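Local coordinates for capsular polysaccharide export system protein KpsC (Thermosulfurimonas dismutans, PDB 6MGB) that probably transfers Kdo in beta(2,4) linkage from a CMP-activated donor during synthesis of the glycolipid that holds Gram-negative bacterial capsules, at residues Lys145-Gly150 and Pro232-Ser237; Met249-Leu254 and Pro266-Trp271; Gly83-Pro88 and Tyr141-Pro146. All blocks are in the same frame, centred on the assembly; numbering follows the deposited sequence.

Interaction 1: Lys145-Gly150 and Pro232-Ser237; sequences KPVPRG and PVDLLS. With C5P (cytidine-5'-monophosphate), chain D.
Val-147 gives its backbone N-H to the carboxylate of Asp-234, joining an irregular loop to the short helix 232-236. The separation of Val-147 N and Asp-234 OD2 is 2.7 Å and the bond is fairly straight, at 163°. The N-H nevertheless meets the oxygen from above the carboxylate plane. Asp-234 can reach the loop because its CG lies anti to the backbone N (chi1 -167°), which carries the carboxylate outward from the helix.

The second oxygen works through solvent. A bridging water donates to Asp-234 OD1 at 2.8 Å and to the carbonyl oxygen of Val-147 at 3.1 Å. One carboxylate thus grips both polar backbone atoms of a single residue, the N-H directly and the carbonyl through the water, holding the peptides on both sides of Val-147 to the helix. OD2 also rests against Pro-146, whose CA is 3.2 Å from it.

Beside this polar grip lies a small apolar one. The branches of Val-147 are set with CG1 anti to the backbone N (chi1 172°), which leaves CG2 as the branch that meets Leu-235. This methyl packs over the helix backbone, with Val-147 CG2 3.9 Å from Leu-235 CA, and it reaches Leu-235 CD1 at 4.1 Å. Phe-230, just before the helix, also touches Val-147, while Lys-145 forms a salt bridge with Glu-228.

The first turn of the same helix faces the nucleotide: Pro-232 CG lies 3.5 Å from the ribose O2' of CMP. Helix 232-236 connects strands 224-226 and 241-244 of a parallel sheet with strand order 3-2-1-4-5-6, so the contact ties the loop before strand 158-162 to the crossover connection of a Rossmann-like domain, consistent with the nucleotide-binding half of a GT-B glycosyltransferase.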
loop_
_atom_site.group_PDB
_atom_site.type_symbol
_atom_site.label_atom_id
_atom_site.label_comp_id
_atom_site.label_asym_id
_atom_site.label_seq_id
_atom_site.Cartn_x
_atom_site.Cartn_y
_atom_site.Cartn_z
ATOM N N LYS A 145 -3.762 -0.933 -19.118
ATOM C CA LYS A 145 -4.630 -0.539 -20.215
ATOM C C LYS A 145 -6.089 -0.688 -19.809
ATOM O O LYS A 145 -6.411 -1.406 -18.856
ATOM C CB LYS A 145 -4.342 -1.396 -21.447
ATOM C CG LYS A 145 -4.638 -2.878 -21.256
ATOM C CD LYS A 145 -4.246 -3.684 -22.481
ATOM C CE LYS A 145 -4.573 -5.158 -22.304
ATOM N NZ LYS A 145 -4.212 -5.957 -23.508
ATOM N N PRO A 146 -7.004 -0.018 -20.506
ATOM C CA PRO A 146 -8.425 -0.171 -20.177
ATOM C C PRO A 146 -8.919 -1.578 -20.471
ATOM O O PRO A 146 -8.386 -2.286 -21.329
ATOM C CB PRO A 146 -9.118 0.858 -21.082
ATOM C CG PRO A 146 -8.037 1.792 -21.521
ATOM C CD PRO A 146 -6.792 0.975 -21.574
ATOM N N VAL A 147 -9.954 -1.981 -19.741
ATOM C CA VAL A 147 -10.640 -3.240 -20.017
ATOM C C VAL A 147 -11.551 -3.009 -21.216
ATOM O O VAL A 147 -12.470 -2.180 -21.137
ATOM C CB VAL A 147 -11.433 -3.736 -18.799
ATOM C CG1 VAL A 147 -12.299 -4.939 -19.172
ATOM C CG2 VAL A 147 -10.489 -4.099 -17.663
ATOM N N PRO A 148 -11.351 -3.702 -22.335
ATOM C CA PRO A 148 -12.198 -3.451 -23.504
ATOM C C PRO A 148 -13.630 -3.898 -23.262
ATOM O O PRO A 148 -13.894 -4.854 -22.528
ATOM C CB PRO A 148 -11.535 -4.282 -24.607
ATOM C CG PRO A 148 -10.869 -5.392 -23.879
ATOM C CD PRO A 148 -10.407 -4.809 -22.571
ATOM N N ARG A 149 -14.561 -3.187 -23.887
ATOM C CA ARG A 149 -15.954 -3.604 -23.845
ATOM C C ARG A 149 -16.108 -4.934 -24.569
ATOM O O ARG A 149 -15.482 -5.171 -25.606
ATOM C CB ARG A 149 -16.850 -2.542 -24.481
ATOM C CG ARG A 149 -18.339 -2.792 -24.289
ATOM C CD ARG A 149 -19.165 -1.643 -24.842
ATOM N NE ARG A 149 -20.118 -2.088 -25.856
ATOM C CZ ARG A 149 -19.791 -2.402 -27.106
ATOM N NH1 ARG A 149 -18.529 -2.333 -27.508
ATOM N NH2 ARG A 149 -20.729 -2.793 -27.957
ATOM N N GLY A 150 -16.939 -5.809 -24.012
ATOM C CA GLY A 150 -17.075 -7.162 -24.503
ATOM C C GLY A 150 -16.213 -8.175 -23.783
ATOM O O GLY A 150 -16.432 -9.380 -23.950
ATOM N N PRO A 232 -5.969 -1.356 -12.810
ATOM C CA PRO A 232 -6.667 -2.065 -11.723
ATOM C C PRO A 232 -8.006 -1.455 -11.346
ATOM O O PRO A 232 -8.956 -2.196 -11.062
ATOM C CB PRO A 232 -5.661 -2.001 -10.563
ATOM C CG PRO A 232 -4.767 -0.851 -10.881
ATOM C CD PRO A 232 -4.667 -0.822 -12.373
ATOM N N VAL A 233 -8.118 -0.127 -11.327
ATOM C CA VAL A 233 -9.380 0.481 -10.921
ATOM C C VAL A 233 -10.426 0.361 -12.026
ATOM O O VAL A 233 -11.628 0.327 -11.744
ATOM C CB VAL A 233 -9.166 1.944 -10.496
ATOM C CG1 VAL A 233 -8.247 2.015 -9.287
ATOM C CG2 VAL A 233 -8.597 2.760 -11.629
ATOM N N ASP A 234 -9.999 0.289 -13.288
ATOM C CA ASP A 234 -10.933 -0.045 -14.359
ATOM C C ASP A 234 -11.421 -1.481 -14.216
ATOM O O ASP A 234 -12.620 -1.759 -14.334
ATOM C CB ASP A 234 -10.270 0.164 -15.721
ATOM C CG ASP A 234 -11.266 0.140 -16.863
ATOM O OD1 ASP A 234 -12.476 0.310 -16.606
ATOM O OD2 ASP A 234 -10.839 -0.054 -18.021
ATOM N N LEU A 235 -10.498 -2.409 -13.954
ATOM C CA LEU A 235 -10.880 -3.802 -13.753
ATOM C C LEU A 235 -11.865 -3.941 -12.598
ATOM O O LEU A 235 -12.845 -4.688 -12.693
ATOM C CB LEU A 235 -9.633 -4.649 -13.495
ATOM C CG LEU A 235 -9.848 -6.151 -13.310
ATOM C CD1 LEU A 235 -10.402 -6.785 -14.576
ATOM C CD2 LEU A 235 -8.549 -6.826 -12.896
ATOM N N LEU A 236 -11.617 -3.226 -11.499
ATOM C CA LEU A 236 -12.461 -3.360 -10.317
ATOM C C LEU A 236 -13.891 -2.911 -10.582
ATOM O O LEU A 236 -14.827 -3.426 -9.961
ATOM C CB LEU A 236 -11.863 -2.559 -9.160
ATOM C CG LEU A 236 -10.630 -3.182 -8.503
ATOM C CD1 LEU A 236 -9.885 -2.145 -7.677
ATOM C CD2 LEU A 236 -11.037 -4.363 -7.636
ATOM N N SER A 237 -14.087 -1.962 -11.501
ATOM C CA SER A 237 -15.425 -1.439 -11.757
ATOM C C SER A 237 -16.382 -2.510 -12.264
ATOM O O SER A 237 -17.600 -2.306 -12.221
ATOM C CB SER A 237 -15.358 -0.296 -12.771
ATOM O OG SER A 237 -15.100 -0.787 -14.075
HETATM O O3P C5P D . -0.132 -4.382 -2.224
HETATM P P C5P D . 0.246 -4.957 -3.569
HETATM O O1P C5P D . -0.362 -6.350 -3.697
HETATM O O2P C5P D . 1.716 -5.033 -3.934
HETATM O "O5'" C5P D . -0.478 -4.037 -4.645
HETATM C "C5'" C5P D . 0.106 -2.826 -5.101
HETATM C "C4'" C5P D . -0.719 -2.221 -6.207
HETATM O "O4'" C5P D . -0.546 -3.009 -7.413
HETATM C "C3'" C5P D . -2.223 -2.219 -5.972
HETATM O "O3'" C5P D . -2.654 -1.111 -5.202
HETATM C "C2'" C5P D . -2.791 -2.229 -7.386
HETATM O "O2'" C5P D . -2.795 -0.924 -7.947
HETATM C "C1'" C5P D . -1.762 -3.084 -8.127
HETATM N N1 C5P D . -2.173 -4.506 -8.203
HETATM C C2 C5P D . -2.773 -5.057 -9.459
HETATM N N3 C5P D . -3.186 -6.503 -9.523
HETATM C C4 C5P D . -3.000 -7.378 -8.370
HETATM C C5 C5P D . -2.402 -6.830 -7.119
HETATM C C6 C5P D . -1.990 -5.384 -7.056
HETATM O O2 C5P D . -2.926 -4.354 -10.396
HETATM N N4 C5P D . -3.402 -8.780 -8.431
HETATM O O HOH W 1 -13.854 -0.872 -18.741
#

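Interaction 2: Met249-Leu254 and Pro266-Trp271; sequences MGFEGL and PFYAGW. With C5P (cytidine-5'-monophosphate), chain D.
Phe-251 and Gly-250, on helix 248-255, pack against Phe-267 and Tyr-268 in the type I turn from Pro-266 to Ala-269. Tyr-268 CG lies between its backbone N and carbonyl carbon (chi1 54°), which brings the ring face to Phe-251 CB, 4.0 Å from the ring centroid, in a CH-pi contact. Phe-251 CD1 in turn touches Tyr-268 CB at 3.5 Å. The rings of Phe-251 and Phe-267 meet obliquely, their planes at 59°, and Phe-267 CZ reaches Phe-251 CB at 3.9 Å. Phe-267 stacks further on Phe-76.

The phenol end supplies the close backbone contact: Tyr-268 OH lies 3.3 Å from Gly-250 CA, a position without a side chain, and is hydrogen-bonded to the carbonyl of Ser-247. Within the loop, Trp-271 NE1 donates to Phe-267 O at 3.0 Å.

Toward CMP, Glu-252 OE1 accepts from the ribose O2' at 2.9 Å, and OE2 takes a weak bond from O3'. Met-249, extended beyond CG, lays its SD over the face of the cytosine, 3.4 Å from N3.

With no hydrogen bond between the two segments, this buried junction rests on ring packing, while Glu-252, on the same helix, accepts firmly from O2' and weakly from O3'.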
loop_
_atom_site.group_PDB
_atom_site.type_symbol
_atom_site.label_atom_id
_atom_site.label_comp_id
_atom_site.label_asym_id
_atom_site.label_seq_id
_atom_site.Cartn_x
_atom_site.Cartn_y
_atom_site.Cartn_z
ATOM N N MET A 249 -4.544 -3.328 -3.426
ATOM C CA MET A 249 -5.642 -3.270 -4.380
ATOM C C MET A 249 -6.988 -3.471 -3.699
ATOM O O MET A 249 -8.015 -3.050 -4.240
ATOM C CB MET A 249 -5.432 -4.313 -5.479
ATOM C CG MET A 249 -6.430 -4.225 -6.620
ATOM S SD MET A 249 -5.914 -5.196 -8.051
ATOM C CE MET A 249 -7.346 -5.028 -9.111
ATOM N N GLY A 250 -7.003 -4.102 -2.522
ATOM C CA GLY A 250 -8.234 -4.183 -1.753
ATOM C C GLY A 250 -8.729 -2.820 -1.311
ATOM O O GLY A 250 -9.933 -2.552 -1.318
ATOM N N PHE A 251 -7.807 -1.936 -0.921
ATOM C CA PHE A 251 -8.209 -0.582 -0.557
ATOM C C PHE A 251 -8.649 0.207 -1.783
ATOM O O PHE A 251 -9.582 1.013 -1.704
ATOM C CB PHE A 251 -7.069 0.141 0.156
ATOM C CG PHE A 251 -7.468 1.475 0.714
ATOM C CD1 PHE A 251 -8.418 1.558 1.719
ATOM C CD2 PHE A 251 -6.903 2.645 0.233
ATOM C CE1 PHE A 251 -8.797 2.782 2.236
ATOM C CE2 PHE A 251 -7.277 3.874 0.747
ATOM C CZ PHE A 251 -8.226 3.941 1.750
ATOM N N GLU A 252 -7.990 -0.008 -2.923
ATOM C CA GLU A 252 -8.433 0.638 -4.154
ATOM C C GLU A 252 -9.854 0.218 -4.505
ATOM O O GLU A 252 -10.648 1.027 -4.998
ATOM C CB GLU A 252 -7.464 0.313 -5.290
ATOM C CG GLU A 252 -6.099 0.952 -5.095
ATOM C CD GLU A 252 -5.113 0.604 -6.187
ATOM O OE1 GLU A 252 -5.417 -0.280 -7.016
ATOM O OE2 GLU A 252 -4.026 1.219 -6.214
ATOM N N GLY A 253 -10.200 -1.044 -4.241
ATOM C CA GLY A 253 -11.580 -1.470 -4.403
ATOM C C GLY A 253 -12.506 -0.827 -3.388
ATOM O O GLY A 253 -13.620 -0.413 -3.722
ATOM N N LEU A 254 -12.059 -0.729 -2.134
ATOM C CA LEU A 254 -12.859 -0.066 -1.109
ATOM C C LEU A 254 -13.133 1.386 -1.486
ATOM O O LEU A 254 -14.241 1.893 -1.279
ATOM C CB LEU A 254 -12.142 -0.147 0.240
ATOM C CG LEU A 254 -12.988 -0.096 1.514
ATOM C CD1 LEU A 254 -13.890 -1.314 1.626
ATOM C CD2 LEU A 254 -12.082 0.003 2.731
ATOM N N PRO A 266 -4.724 -6.320 6.538
ATOM C CA PRO A 266 -3.989 -5.182 5.967
ATOM C C PRO A 266 -4.296 -3.869 6.673
ATOM O O PRO A 266 -5.096 -3.832 7.611
ATOM C CB PRO A 266 -4.457 -5.163 4.506
ATOM C CG PRO A 266 -5.803 -5.806 4.535
ATOM C CD PRO A 266 -5.720 -6.863 5.599
ATOM N N PHE A 267 -3.674 -2.776 6.222
ATOM C CA PHE A 267 -3.777 -1.516 6.951
ATOM C C PHE A 267 -5.208 -0.999 6.992
ATOM O O PHE A 267 -5.577 -0.270 7.919
ATOM C CB PHE A 267 -2.851 -0.469 6.324
ATOM C CG PHE A 267 -3.248 -0.049 4.934
ATOM C CD1 PHE A 267 -4.070 1.050 4.736
ATOM C CD2 PHE A 267 -2.787 -0.740 3.826
ATOM C CE1 PHE A 267 -4.431 1.446 3.461
ATOM C CE2 PHE A 267 -3.145 -0.346 2.548
ATOM C CZ PHE A 267 -3.969 0.748 2.368
ATOM N N TYR A 268 -6.028 -1.371 6.013
ATOM C CA TYR A 268 -7.391 -0.870 5.898
ATOM C C TYR A 268 -8.427 -1.816 6.492
ATOM O O TYR A 268 -9.620 -1.494 6.474
ATOM C CB TYR A 268 -7.727 -0.605 4.426
ATOM C CG TYR A 268 -7.486 -1.795 3.534
ATOM C CD1 TYR A 268 -6.250 -1.995 2.935
ATOM C CD2 TYR A 268 -8.486 -2.726 3.302
ATOM C CE1 TYR A 268 -6.021 -3.084 2.121
ATOM C CE2 TYR A 268 -8.269 -3.818 2.492
ATOM C CZ TYR A 268 -7.031 -3.995 1.904
ATOM O OH TYR A 268 -6.802 -5.082 1.096
ATOM N N ALA A 269 -8.010 -2.967 7.004
ATOM C CA ALA A 269 -8.926 -3.914 7.618
ATOM C C ALA A 269 -9.080 -3.618 9.107
ATOM O O ALA A 269 -8.240 -2.961 9.727
ATOM C CB ALA A 269 -8.432 -5.347 7.419
ATOM N N GLY A 270 -10.176 -4.114 9.676
ATOM C CA GLY A 270 -10.419 -3.986 11.099
ATOM C C GLY A 270 -10.979 -2.656 11.546
ATOM O O GLY A 270 -11.000 -2.389 12.753
ATOM N N TRP A 271 -11.439 -1.815 10.620
ATOM C CA TRP A 271 -12.013 -0.518 10.954
ATOM C C TRP A 271 -13.519 -0.471 10.729
ATOM O O TRP A 271 -14.125 0.597 10.873
ATOM C CB TRP A 271 -11.323 0.580 10.142
ATOM C CG TRP A 271 -9.838 0.595 10.325
ATOM C CD1 TRP A 271 -8.897 0.200 9.422
ATOM C CD2 TRP A 271 -9.123 1.014 11.493
ATOM N NE1 TRP A 271 -7.639 0.352 9.953
ATOM C CE2 TRP A 271 -7.751 0.848 11.225
ATOM C CE3 TRP A 271 -9.511 1.515 12.741
ATOM C CZ2 TRP A 271 -6.765 1.167 12.156
ATOM C CZ3 TRP A 271 -8.532 1.832 13.661
ATOM C CH2 TRP A 271 -7.175 1.656 13.366
HETATM O O3P C5P D . -0.132 -4.382 -2.224
HETATM P P C5P D . 0.246 -4.957 -3.569
HETATM O O1P C5P D . -0.362 -6.350 -3.697
HETATM O O2P C5P D . 1.716 -5.033 -3.934
HETATM O "O5'" C5P D . -0.478 -4.037 -4.645
HETATM C "C5'" C5P D . 0.106 -2.826 -5.101
HETATM C "C4'" C5P D . -0.719 -2.221 -6.207
HETATM O "O4'" C5P D . -0.546 -3.009 -7.413
HETATM C "C3'" C5P D . -2.223 -2.219 -5.972
HETATM O "O3'" C5P D . -2.654 -1.111 -5.202
HETATM C "C2'" C5P D . -2.791 -2.229 -7.386
HETATM O "O2'" C5P D . -2.795 -0.924 -7.947
HETATM C "C1'" C5P D . -1.762 -3.084 -8.127
HETATM N N1 C5P D . -2.173 -4.506 -8.203
HETATM C C2 C5P D . -2.773 -5.057 -9.459
HETATM N N3 C5P D . -3.186 -6.503 -9.523
HETATM C C4 C5P D . -3.000 -7.378 -8.370
HETATM C C5 C5P D . -2.402 -6.830 -7.119
HETATM C C6 C5P D . -1.990 -5.384 -7.056
HETATM O O2 C5P D . -2.926 -4.354 -10.396
HETATM N N4 C5P D . -3.402 -8.780 -8.431
#

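Interaction 3: Gly83-Pro88 and Tyr141-Pro146; sequences GHEAPP and YNRGKP. With C5P (cytidine-5'-monophosphate), chain D.
Glu-85 and Arg-143 meet because each sets its CG anti to its own carbonyl carbon, and then they diverge. The glutamate runs out extended (chi2 -169°), whereas the arginine bends at its third torsion (chi3 67°) and turns NE toward the approaching acid. The two chains come from opposite directions to form a salt bridge, with Glu-85 OE2 2.8 Å from Arg-143 NE. The carboxylate and guanidinium planes are 81° apart, so this is not a flat two-pronged pairing, and the hydrogen bond within it is bent and weak. Arg-143 NH2 is also near, 3.1 Å from Glu-85 OE2. The guanidinium has a second acidic partner, Glu-229, at NH1, so two acids share it, which should limit its rotation.

Deeper in, Tyr-141 CE1 approaches Gly-83 N at 4.0 Å. Another edge of the ring borders the nucleotide, where CE2 lies 3.4 Å from the ribose O4', and a bound magnesium ion is about 4 Å from this side chain.

Residues 83-88 link strands 69-74 and 90-94 of the mixed sheet, while residues 141-146 run between helix 120-135 and strand 158-162 of the parallel sheet, so the contact joins loops associated with the two sheets.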
loop_
_atom_site.group_PDB
_atom_site.type_symbol
_atom_site.label_atom_id
_atom_site.label_comp_id
_atom_site.label_asym_id
_atom_site.label_seq_id
_atom_site.Cartn_x
_atom_site.Cartn_y
_atom_site.Cartn_z
ATOM N N GLY A 83 7.942 -0.236 -9.835
ATOM C CA GLY A 83 9.020 0.193 -8.961
ATOM C C GLY A 83 10.358 0.324 -9.661
ATOM O O GLY A 83 11.156 1.204 -9.324
ATOM N N HIS A 84 10.623 -0.536 -10.640
ATOM C CA HIS A 84 11.895 -0.546 -11.347
ATOM C C HIS A 84 11.922 0.401 -12.541
ATOM O O HIS A 84 12.888 0.374 -13.313
ATOM C CB HIS A 84 12.220 -1.968 -11.815
ATOM C CG HIS A 84 11.253 -2.508 -12.822
ATOM N ND1 HIS A 84 10.000 -2.968 -12.478
ATOM C CD2 HIS A 84 11.354 -2.661 -14.164
ATOM C CE1 HIS A 84 9.371 -3.380 -13.564
ATOM N NE2 HIS A 84 10.171 -3.206 -14.601
ATOM N N GLU A 85 10.898 1.237 -12.711
ATOM C CA GLU A 85 10.798 2.108 -13.876
ATOM C C GLU A 85 11.124 3.563 -13.575
ATOM O O GLU A 85 11.561 4.286 -14.477
ATOM C CB GLU A 85 9.387 2.044 -14.470
ATOM C CG GLU A 85 8.943 0.656 -14.889
ATOM C CD GLU A 85 7.664 0.676 -15.702
ATOM O OE1 GLU A 85 7.274 1.763 -16.177
ATOM O OE2 GLU A 85 7.043 -0.395 -15.859
ATOM N N ALA A 86 10.921 4.010 -12.339
ATOM C CA ALA A 86 11.067 5.421 -12.010
ATOM C C ALA A 86 11.159 5.598 -10.499
ATOM O O ALA A 86 10.850 4.661 -9.752
ATOM C CB ALA A 86 9.884 6.207 -12.574
ATOM N N PRO A 87 11.579 6.761 -10.005
ATOM C CA PRO A 87 11.620 6.970 -8.557
ATOM C C PRO A 87 10.224 7.195 -8.006
ATOM O O PRO A 87 9.306 7.573 -8.750
ATOM C CB PRO A 87 12.492 8.224 -8.406
ATOM C CG PRO A 87 12.280 8.970 -9.668
ATOM C CD PRO A 87 12.106 7.926 -10.740
ATOM N N PRO A 88 10.021 6.977 -6.709
ATOM C CA PRO A 88 8.683 7.172 -6.140
ATOM C C PRO A 88 8.334 8.648 -6.040
ATOM O O PRO A 88 9.191 9.492 -5.764
ATOM C CB PRO A 88 8.788 6.522 -4.757
ATOM C CG PRO A 88 10.230 6.645 -4.401
ATOM C CD PRO A 88 10.990 6.522 -5.696
ATOM N N TYR A 141 0.509 2.468 -9.530
ATOM C CA TYR A 141 1.497 2.424 -10.603
ATOM C C TYR A 141 1.059 3.113 -11.889
ATOM O O TYR A 141 1.918 3.573 -12.641
ATOM C CB TYR A 141 1.866 0.969 -10.923
ATOM C CG TYR A 141 2.512 0.239 -9.763
ATOM C CD1 TYR A 141 3.747 0.637 -9.266
ATOM C CD2 TYR A 141 1.891 -0.853 -9.172
ATOM C CE1 TYR A 141 4.342 -0.029 -8.207
ATOM C CE2 TYR A 141 2.479 -1.525 -8.116
ATOM C CZ TYR A 141 3.704 -1.109 -7.637
ATOM O OH TYR A 141 4.289 -1.775 -6.585
ATOM N N ASN A 142 -0.240 3.191 -12.168
ATOM C CA ASN A 142 -0.754 3.937 -13.320
ATOM C C ASN A 142 -0.082 3.491 -14.621
ATOM O O ASN A 142 0.598 4.264 -15.299
ATOM C CB ASN A 142 -0.567 5.442 -13.113
ATOM C CG ASN A 142 -1.135 5.931 -11.796
ATOM O OD1 ASN A 142 -2.333 6.190 -11.682
ATOM N ND2 ASN A 142 -0.272 6.071 -10.796
ATOM N N ARG A 143 -0.298 2.224 -14.974
ATOM C CA ARG A 143 0.313 1.660 -16.173
ATOM C C ARG A 143 -0.693 0.917 -17.038
ATOM O O ARG A 143 -0.594 0.933 -18.269
ATOM C CB ARG A 143 1.438 0.698 -15.797
ATOM C CG ARG A 143 2.511 1.304 -14.938
ATOM C CD ARG A 143 3.449 0.234 -14.458
ATOM N NE ARG A 143 4.226 -0.349 -15.552
ATOM C CZ ARG A 143 3.970 -1.528 -16.110
ATOM N NH1 ARG A 143 2.966 -2.268 -15.675
ATOM N NH2 ARG A 143 4.719 -1.980 -17.103
ATOM N N GLY A 144 -1.655 0.255 -16.403
ATOM C CA GLY A 144 -2.481 -0.700 -17.112
ATOM C C GLY A 144 -3.260 -0.069 -18.248
ATOM O O GLY A 144 -3.404 1.150 -18.353
ATOM N N LYS A 145 -3.762 -0.933 -19.118
ATOM C CA LYS A 145 -4.630 -0.539 -20.215
ATOM C C LYS A 145 -6.089 -0.688 -19.809
ATOM O O LYS A 145 -6.411 -1.406 -18.856
ATOM C CB LYS A 145 -4.342 -1.396 -21.447
ATOM C CG LYS A 145 -4.638 -2.878 -21.256
ATOM C CD LYS A 145 -4.246 -3.684 -22.481
ATOM C CE LYS A 145 -4.573 -5.158 -22.304
ATOM N NZ LYS A 145 -4.212 -5.957 -23.508
ATOM N N PRO A 146 -7.004 -0.018 -20.506
ATOM C CA PRO A 146 -8.425 -0.171 -20.177
ATOM C C PRO A 146 -8.919 -1.578 -20.471
ATOM O O PRO A 146 -8.386 -2.286 -21.329
ATOM C CB PRO A 146 -9.118 0.858 -21.082
ATOM C CG PRO A 146 -8.037 1.792 -21.521
ATOM C CD PRO A 146 -6.792 0.975 -21.574
HETATM O O3P C5P D . -0.132 -4.382 -2.224
HETATM P P C5P D . 0.246 -4.957 -3.569
HETATM O O1P C5P D . -0.362 -6.350 -3.697
HETATM O O2P C5P D . 1.716 -5.033 -3.934
HETATM O "O5'" C5P D . -0.478 -4.037 -4.645
HETATM C "C5'" C5P D . 0.106 -2.826 -5.101
HETATM C "C4'" C5P D . -0.719 -2.221 -6.207
HETATM O "O4'" C5P D . -0.546 -3.009 -7.413
HETATM C "C3'" C5P D . -2.223 -2.219 -5.972
HETATM O "O3'" C5P D . -2.654 -1.111 -5.202
HETATM C "C2'" C5P D . -2.791 -2.229 -7.386
HETATM O "O2'" C5P D . -2.795 -0.924 -7.947
HETATM C "C1'" C5P D . -1.762 -3.084 -8.127
HETATM N N1 C5P D . -2.173 -4.506 -8.203
HETATM C C2 C5P D . -2.773 -5.057 -9.459
HETATM N N3 C5P D . -3.186 -6.503 -9.523
HETATM C C4 C5P D . -3.000 -7.378 -8.370
HETATM C C5 C5P D . -2.402 -6.830 -7.119
HETATM C C6 C5P D . -1.990 -5.384 -7.056
HETATM O O2 C5P D . -2.926 -4.354 -10.396
HETATM N N4 C5P D . -3.402 -8.780 -8.431
#

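How the interactions relate
Each contact places at least one residue against the same CMP molecule, illustrating how separate loops and helices can shape a single pocket. Interactions 1 and 2 have centres 20 Å apart yet touch directly where two helices pack: Leu-236 CD1 lies 3.6 Å from Gly-253 N, and Pro-232 CB lies 3.8 Å from Met-249 CE. Interactions 1 and 3, with centres 16 Å apart, share Lys-145 and Pro-146, so one loop runs from the tyrosine beside the ribose to helix 232-236. Interactions 2 and 3 do not touch, their nearest atoms being about 6 Å apart, but both border the ribose. Asp-163, Lys-200, His-202, Ser-247 and Gln-248 add hydrogen bonds to the nucleotide.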